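Local coordinates for protein PA4485 (Pseudomonas aeruginosa, PDB 4AVR) that probably acts as a lytic transglycosylase of the RlpA family, with a preference for glycan strands that lack stem peptides, at residues N27-A32 and V53-N58; T3-Y8 and R65-D70; R17-E22 and I57-P62. All blocks are in the same frame, centred on the assembly; numbering follows the deposited sequence.

Contact 1: residues N27-A32 and V53-N58; sequences NAMTAA and VVVRIN
With chi1 at 53°, Thr30 carries CG2 anti to its own carbonyl carbon, and Arg56, its CG anti to the backbone N (chi1 175°) and its chain bent at chi3, runs beside it in the same direction. The methyl therefore lies over one face of the guanidinium, CG2 of Thr30 standing 3.4 Å from NH2 of Arg56. The folded Met29 chain brings CE to Val53, 3.7 Å from that residue's CB. The backbones pair as parallel strands of the mixed sheet of this double-psi beta-barrel family, Thr30 opposite Arg56 and Ala31 opposite Ile57. Three bonds define the ladder: Arg56 N to Met29 O (2.9 Å), Ala31 N to Arg56 O (3.0 Å), and Asn58 N to Ala31 O (2.9 Å). The second is the most bent, 138° at the hydrogen. On the other sheet face, Ala31 CB packs 3.6 Å from Val55 CG2, and Ile57 CD1 also touches Ala31 CB. A water joins Thr30 OG1 (2.9 Å) to Asn58 ND2, which also donates to Glu22 OE1. The chemistry thus differs between the faces: aliphatic on the Ala31 side, polar on the Thr30 side, where Glu22 also meets the Arg56 charge, probably limiting the guanidinium's swing.

Contact 2: residues T3-Y8 and R65-D70; sequences TGEASY and RGRIID
Arg67 and Glu5, paired across two parallel strands, also meet through their side chains. Along Arg67, CB lies 4.0 Å from Glu5 O, CG comes to 3.5 Å from the same oxygen, and CD passes the CB and OG of Ser7. In the conformer described, one of two for Arg67, the chain bends at chi3 (-55°), turning NE back to Glu5 OE1 at 2.7 Å; NH2 reaches the same oxygen at 3.1 Å. This salt bridge is a side-on grip by two nitrogens on one atom: OE1 lies in the guanidinium plane, and the carboxylate is only 20° from coplanar with it. NH1 instead binds Ala14 O of the second subunit. Further along, Ser7 OG donates to Asp70 OD1 (2.6 Å), approaching from above the carboxylate plane, 56° out of it. The register slips by one residue between the Glu5–Arg67 and Ala6–Ile69 pairs, a beta bulge. Glu5 N bonds Gly66 O before it; Ile68, the extra residue, gives its N-H to Glu5 O at 2.8 Å, and the ladder resumes with Ser7 N to Ile69 O at 3.1 Å. Opposite the charged groups, Ala6 CB meets Ile69 CG2 at 3.8 Å. Strand 2-8 is bordered by strand 87-93, whose Val89 touches Ala6 and Ile68, while strand 67-71 is bordered by strand 30-32, where Ile69 packs on Ala31; Arg12 of the second subunit forms a salt bridge with Asp70.

Contact 3: residues R17-E22 and I57-P62; sequences RTASGE and INDRGP
The carbonyl oxygen of Asn58 is gripped twice by Ser20, from OG at 2.9 Å and from N at 3.3 Å. The backbone N of Ser20 comes from above the carbonyl plane, 44° out of it, whereas the hydroxyl is tilted much less. Thr18 OG1 also lies 2.9 Å from Asn58 O, but Glu22 O competes for its single proton. Ser20 OG can reach the strand because chi1 (71°) sets it between the backbone N and carbonyl carbon; there it also accepts from Glu22 N, completing an ST turn that overlaps the end of the type I beta turn from Thr18 to Gly21. The next residue, Asp59, takes the N-H of Ala19 on OD1 at 2.9 Å, nearly straight (168°) but from above the carboxylate plane, while Thr18 CB rests against the carboxylate carbon. Ala19 CB packs on Arg60 CG at 3.8 Å. Just past the turn, Asn58 ND2 donates to Glu22 OE1 at 3.0 Å, with the amide and carboxylate planes almost perpendicular. Asp59 OD2 binds Tyr9 OH. The turn is therefore fixed to segment 57-62 mainly by directional polar bonds, and Asn58 on OE1 and Arg56, bridged to OE2, together set the position of the Glu22 carboxylate.

Overall arrangement
Strands 2-8, 67-71, 30-32 and 52-59 occupy adjacent places in one mixed sheet of the double-psi beta-barrel family. Contact 2 joins the first two and contact 1 the last two; their centres lie about 14 Å apart, on opposite sides of the chain's centre, connected by the antiparallel pairing of strands 30-32 and 67-71. Contact 3 adds the 17-22 loop to segment 57-62, its centre about 10 Å from that of contact 1, with which it shares Ile57 and Asn58. In sequence, 3-8 precedes 17-22, 27-32, 53-62 and 65-70, so contact 2 encloses the others. Segments distant in sequence thus form one compact domain, in which contacts 2 and 3, linked by Pro62, both touch the second subunit.

Contact 1: residues N27-A32 and V53-N58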
# COMPACT_ATOMS: atom_id res chain seq x y z
N ASN A 27 1.51 -7.77 9.14
CA ASN A 27 1.66 -9.19 9.44
C ASN A 27 0.41 -9.90 9.92
O ASN A 27 0.42 -11.12 10.10
CB ASN A 27 2.76 -9.39 10.50
CG ASN A 27 4.10 -8.93 10.02
OD1 ASN A 27 4.49 -9.18 8.87
ND2 ASN A 27 4.83 -8.23 10.88
N ALA A 28 -0.67 -9.15 10.15
CA ALA A 28 -1.96 -9.72 10.53
C ALA A 28 -2.71 -10.15 9.27
O ALA A 28 -2.35 -9.76 8.17
CB ALA A 28 -2.76 -8.70 11.31
N MET A 29 -3.76 -10.96 9.44
CA MET A 29 -4.63 -11.37 8.34
C MET A 29 -5.93 -10.59 8.44
O MET A 29 -6.98 -11.13 8.79
CB MET A 29 -4.89 -12.86 8.39
CG MET A 29 -3.64 -13.67 8.04
SD MET A 29 -3.12 -13.48 6.32
CE MET A 29 -4.37 -14.40 5.45
N THR A 30 -5.85 -9.30 8.14
CA THR A 30 -6.94 -8.37 8.35
C THR A 30 -7.32 -7.70 7.03
O THR A 30 -6.57 -7.73 6.04
CB THR A 30 -6.59 -7.30 9.41
OG1 THR A 30 -5.35 -6.67 9.06
CG2 THR A 30 -6.44 -7.95 10.78
N ALA A 31 -8.50 -7.08 7.04
CA ALA A 31 -9.01 -6.41 5.87
C ALA A 31 -10.03 -5.33 6.21
O ALA A 31 -10.63 -5.32 7.28
CB ALA A 31 -9.62 -7.41 4.89
N ALA A 32 -10.23 -4.44 5.25
CA ALA A 32 -11.25 -3.41 5.26
C ALA A 32 -12.42 -3.79 4.38
O ALA A 32 -12.22 -4.28 3.27
CB ALA A 32 -10.67 -2.10 4.75
N VAL A 53 -7.50 -17.04 0.88
CA VAL A 53 -7.14 -16.81 2.28
C VAL A 53 -8.39 -16.46 3.06
O VAL A 53 -9.42 -16.13 2.48
CB VAL A 53 -6.11 -15.67 2.46
CG1 VAL A 53 -4.83 -15.97 1.69
CG2 VAL A 53 -6.69 -14.34 2.06
N VAL A 54 -8.29 -16.51 4.39
CA VAL A 54 -9.34 -16.01 5.28
C VAL A 54 -8.79 -14.80 6.02
O VAL A 54 -7.70 -14.85 6.60
CB VAL A 54 -9.82 -17.08 6.25
CG1 VAL A 54 -10.85 -16.51 7.22
CG2 VAL A 54 -10.42 -18.25 5.49
N VAL A 55 -9.54 -13.70 5.96
CA VAL A 55 -9.18 -12.47 6.67
C VAL A 55 -10.28 -12.10 7.65
O VAL A 55 -11.41 -12.58 7.57
CB VAL A 55 -8.94 -11.30 5.70
CG1 VAL A 55 -7.71 -11.55 4.83
CG2 VAL A 55 -10.18 -11.00 4.86
N ARG A 56 -9.89 -11.26 8.61
CA ARG A 56 -10.78 -10.73 9.64
C ARG A 56 -10.97 -9.23 9.38
O ARG A 56 -9.99 -8.50 9.20
CB ARG A 56 -10.08 -10.96 10.99
CG ARG A 56 -10.73 -10.40 12.22
CD ARG A 56 -9.93 -10.82 13.46
NE ARG A 56 -8.54 -10.33 13.50
CZ ARG A 56 -8.18 -9.14 13.98
NH1 ARG A 56 -9.09 -8.29 14.46
NH2 ARG A 56 -6.91 -8.80 14.01
N ILE A 57 -12.21 -8.75 9.37
CA ILE A 57 -12.50 -7.34 9.09
C ILE A 57 -12.15 -6.48 10.32
O ILE A 57 -12.65 -6.73 11.42
CB ILE A 57 -13.98 -7.12 8.69
CG1 ILE A 57 -14.33 -8.00 7.47
CG2 ILE A 57 -14.26 -5.64 8.45
CD1 ILE A 57 -13.40 -7.84 6.27
N ASN A 58 -11.32 -5.47 10.12
CA ASN A 58 -10.98 -4.54 11.20
C ASN A 58 -10.92 -3.08 10.75
O ASN A 58 -10.41 -2.26 11.49
CB ASN A 58 -9.69 -4.96 11.93
CG ASN A 58 -8.45 -4.61 11.15
OD1 ASN A 58 -8.52 -4.28 9.97
ND2 ASN A 58 -7.29 -4.66 11.82
O HOH W 1 -4.20 -4.93 11.09

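Contact 2: residues T3-Y8 and R65-D70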
# COMPACT_ATOMS: atom_id res chain seq x y z
N THR A 3 -18.37 -10.05 -5.35
CA THR A 3 -17.20 -9.92 -6.21
C THR A 3 -16.83 -8.47 -6.36
O THR A 3 -17.71 -7.60 -6.45
CB THR A 3 -17.53 -10.48 -7.63
OG1 THR A 3 -17.97 -11.84 -7.57
CG2 THR A 3 -16.39 -10.36 -8.60
N GLY A 4 -15.53 -8.19 -6.43
CA GLY A 4 -15.05 -6.86 -6.75
C GLY A 4 -13.54 -6.88 -6.78
O GLY A 4 -12.92 -7.94 -6.67
N GLU A 5 -12.94 -5.70 -6.90
CA GLU A 5 -11.50 -5.58 -6.87
C GLU A 5 -10.99 -5.62 -5.43
O GLU A 5 -11.59 -4.99 -4.55
CB GLU A 5 -11.05 -4.28 -7.55
CG GLU A 5 -9.55 -4.02 -7.57
CD GLU A 5 -9.22 -2.63 -8.13
OE1 GLU A 5 -9.40 -1.62 -7.42
OE2 GLU A 5 -8.75 -2.57 -9.28
N ALA A 6 -9.89 -6.32 -5.21
CA ALA A 6 -9.13 -6.26 -3.95
C ALA A 6 -7.87 -5.45 -4.17
O ALA A 6 -7.26 -5.50 -5.24
CB ALA A 6 -8.74 -7.65 -3.46
N SER A 7 -7.48 -4.74 -3.12
CA SER A 7 -6.20 -4.04 -3.05
C SER A 7 -5.48 -4.47 -1.78
O SER A 7 -6.04 -5.22 -0.98
CB SER A 7 -6.42 -2.53 -2.99
OG SER A 7 -6.82 -2.16 -1.68
N TYR A 8 -4.26 -3.96 -1.57
CA TYR A 8 -3.60 -4.15 -0.29
C TYR A 8 -3.02 -2.85 0.23
O TYR A 8 -2.68 -1.93 -0.52
CB TYR A 8 -2.56 -5.27 -0.31
CG TYR A 8 -1.30 -5.09 -1.12
CD1 TYR A 8 -0.16 -4.54 -0.56
CD2 TYR A 8 -1.22 -5.57 -2.42
CE1 TYR A 8 1.03 -4.46 -1.29
CE2 TYR A 8 -0.06 -5.52 -3.16
CZ TYR A 8 1.06 -4.95 -2.59
OH TYR A 8 2.24 -4.90 -3.30
N ARG A 65 -15.30 3.12 -5.96
CA ARG A 65 -16.34 2.30 -6.59
C ARG A 65 -15.65 1.16 -7.34
O ARG A 65 -14.64 1.37 -8.03
CB ARG A 65 -17.14 3.08 -7.63
CG ARG A 65 -17.97 4.24 -7.11
CD ARG A 65 -18.55 5.03 -8.28
NE ARG A 65 -17.52 5.76 -9.03
CZ ARG A 65 -17.71 6.37 -10.20
NH1 ARG A 65 -18.89 6.36 -10.80
NH2 ARG A 65 -16.69 7.00 -10.78
N GLY A 66 -16.18 -0.05 -7.17
CA GLY A 66 -15.61 -1.22 -7.80
C GLY A 66 -14.62 -1.98 -6.95
O GLY A 66 -14.29 -3.12 -7.28
N ARG A 67 -14.13 -1.35 -5.88
CA ARG A 67 -13.20 -1.98 -4.95
C ARG A 67 -14.02 -2.49 -3.76
O ARG A 67 -14.72 -1.72 -3.12
CB ARG A 67 -12.09 -0.99 -4.53
CG ARG A 67 -10.90 -1.63 -3.78
CD ARG A 67 -9.69 -0.71 -3.71
NE ARG A 67 -9.26 -0.27 -5.04
CZ ARG A 67 -8.72 0.91 -5.32
NH1 ARG A 67 -8.55 1.83 -4.37
NH2 ARG A 67 -8.41 1.20 -6.59
N ILE A 68 -13.91 -3.79 -3.47
CA ILE A 68 -14.73 -4.43 -2.44
C ILE A 68 -13.99 -4.68 -1.13
O ILE A 68 -14.63 -4.72 -0.09
CB ILE A 68 -15.34 -5.75 -3.00
CG1 ILE A 68 -16.50 -6.24 -2.12
CG2 ILE A 68 -14.30 -6.85 -3.21
CD1 ILE A 68 -17.29 -7.36 -2.77
N ILE A 69 -12.68 -4.86 -1.17
CA ILE A 69 -11.93 -5.21 0.04
C ILE A 69 -10.50 -4.76 -0.11
O ILE A 69 -9.95 -4.79 -1.20
CB ILE A 69 -12.05 -6.73 0.31
CG1 ILE A 69 -11.65 -7.11 1.74
CG2 ILE A 69 -11.32 -7.56 -0.74
CD1 ILE A 69 -12.13 -8.49 2.16
N ASP A 70 -9.90 -4.30 1.00
CA ASP A 70 -8.48 -3.98 1.06
C ASP A 70 -7.85 -4.89 2.10
O ASP A 70 -8.33 -4.92 3.23
CB ASP A 70 -8.25 -2.52 1.48
CG ASP A 70 -8.96 -1.51 0.58
OD1 ASP A 70 -9.16 -1.77 -0.63
OD2 ASP A 70 -9.32 -0.43 1.09

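Contact 3: residues R17-E22 and I57-P62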
# COMPACT_ATOMS: atom_id res chain seq x y z
N ARG A 17 -4.15 3.90 13.32
CA ARG A 17 -5.41 3.32 13.76
C ARG A 17 -6.34 3.02 12.62
O ARG A 17 -6.64 3.90 11.80
CB ARG A 17 -6.16 4.29 14.66
CG ARG A 17 -5.45 4.69 15.90
CD ARG A 17 -5.45 3.55 16.87
NE ARG A 17 -4.97 4.01 18.17
CZ ARG A 17 -4.83 3.22 19.22
NH1 ARG A 17 -5.17 1.94 19.14
NH2 ARG A 17 -4.35 3.71 20.35
N THR A 18 -6.85 1.80 12.61
CA THR A 18 -7.98 1.42 11.78
C THR A 18 -9.26 1.86 12.46
O THR A 18 -9.27 2.25 13.64
CB THR A 18 -8.03 -0.12 11.58
OG1 THR A 18 -8.29 -0.75 12.84
CG2 THR A 18 -6.74 -0.66 10.95
N ALA A 19 -10.37 1.75 11.74
CA ALA A 19 -11.68 2.12 12.29
C ALA A 19 -12.06 1.24 13.49
O ALA A 19 -12.82 1.68 14.36
CB ALA A 19 -12.75 2.04 11.22
N SER A 20 -11.56 -0.00 13.54
CA SER A 20 -11.82 -0.91 14.67
C SER A 20 -11.05 -0.55 15.91
O SER A 20 -11.30 -1.12 16.99
CB SER A 20 -11.42 -2.36 14.36
OG SER A 20 -10.01 -2.51 14.31
N GLY A 21 -10.08 0.35 15.77
CA GLY A 21 -9.21 0.71 16.87
C GLY A 21 -7.87 0.02 16.81
O GLY A 21 -6.91 0.52 17.37
N GLU A 22 -7.78 -1.13 16.14
CA GLU A 22 -6.49 -1.82 16.05
C GLU A 22 -5.54 -0.99 15.21
O GLU A 22 -5.94 -0.43 14.21
CB GLU A 22 -6.64 -3.19 15.39
CG GLU A 22 -7.49 -4.13 16.20
CD GLU A 22 -7.51 -5.56 15.68
OE1 GLU A 22 -6.96 -5.83 14.58
OE2 GLU A 22 -8.08 -6.42 16.39
N ILE A 57 -12.21 -8.75 9.37
CA ILE A 57 -12.50 -7.34 9.09
C ILE A 57 -12.15 -6.48 10.32
O ILE A 57 -12.65 -6.73 11.42
CB ILE A 57 -13.98 -7.12 8.69
CG1 ILE A 57 -14.33 -8.00 7.47
CG2 ILE A 57 -14.26 -5.64 8.45
CD1 ILE A 57 -13.40 -7.84 6.27
N ASN A 58 -11.32 -5.47 10.12
CA ASN A 58 -10.98 -4.54 11.20
C ASN A 58 -10.92 -3.08 10.75
O ASN A 58 -10.41 -2.26 11.49
CB ASN A 58 -9.69 -4.96 11.93
CG ASN A 58 -8.45 -4.61 11.15
OD1 ASN A 58 -8.52 -4.28 9.97
ND2 ASN A 58 -7.29 -4.66 11.82
N ASP A 59 -11.44 -2.76 9.57
CA ASP A 59 -11.32 -1.40 9.07
C ASP A 59 -12.43 -1.11 8.07
O ASP A 59 -13.09 -2.02 7.58
CB ASP A 59 -9.94 -1.19 8.42
CG ASP A 59 -9.47 0.27 8.42
OD1 ASP A 59 -10.15 1.17 8.94
OD2 ASP A 59 -8.36 0.50 7.88
N ARG A 60 -12.60 0.18 7.79
CA ARG A 60 -13.50 0.68 6.78
C ARG A 60 -12.72 1.17 5.57
O ARG A 60 -11.51 0.98 5.48
CB ARG A 60 -14.42 1.77 7.39
CG ARG A 60 -15.29 1.25 8.53
CD ARG A 60 -16.26 0.20 8.04
NE ARG A 60 -17.02 -0.39 9.14
CZ ARG A 60 -17.39 -1.67 9.19
NH1 ARG A 60 -17.08 -2.51 8.20
NH2 ARG A 60 -18.06 -2.15 10.24
N GLY A 61 -13.44 1.75 4.63
CA GLY A 61 -13.08 1.65 3.22
C GLY A 61 -13.49 0.27 2.72
O GLY A 61 -14.04 -0.53 3.46
N PRO A 62 -13.19 -0.06 1.45
CA PRO A 62 -12.45 0.75 0.49
C PRO A 62 -13.09 2.05 0.05
O PRO A 62 -14.28 2.32 0.30
CB PRO A 62 -12.34 -0.17 -0.73
CG PRO A 62 -12.50 -1.54 -0.20
CD PRO A 62 -13.38 -1.44 0.98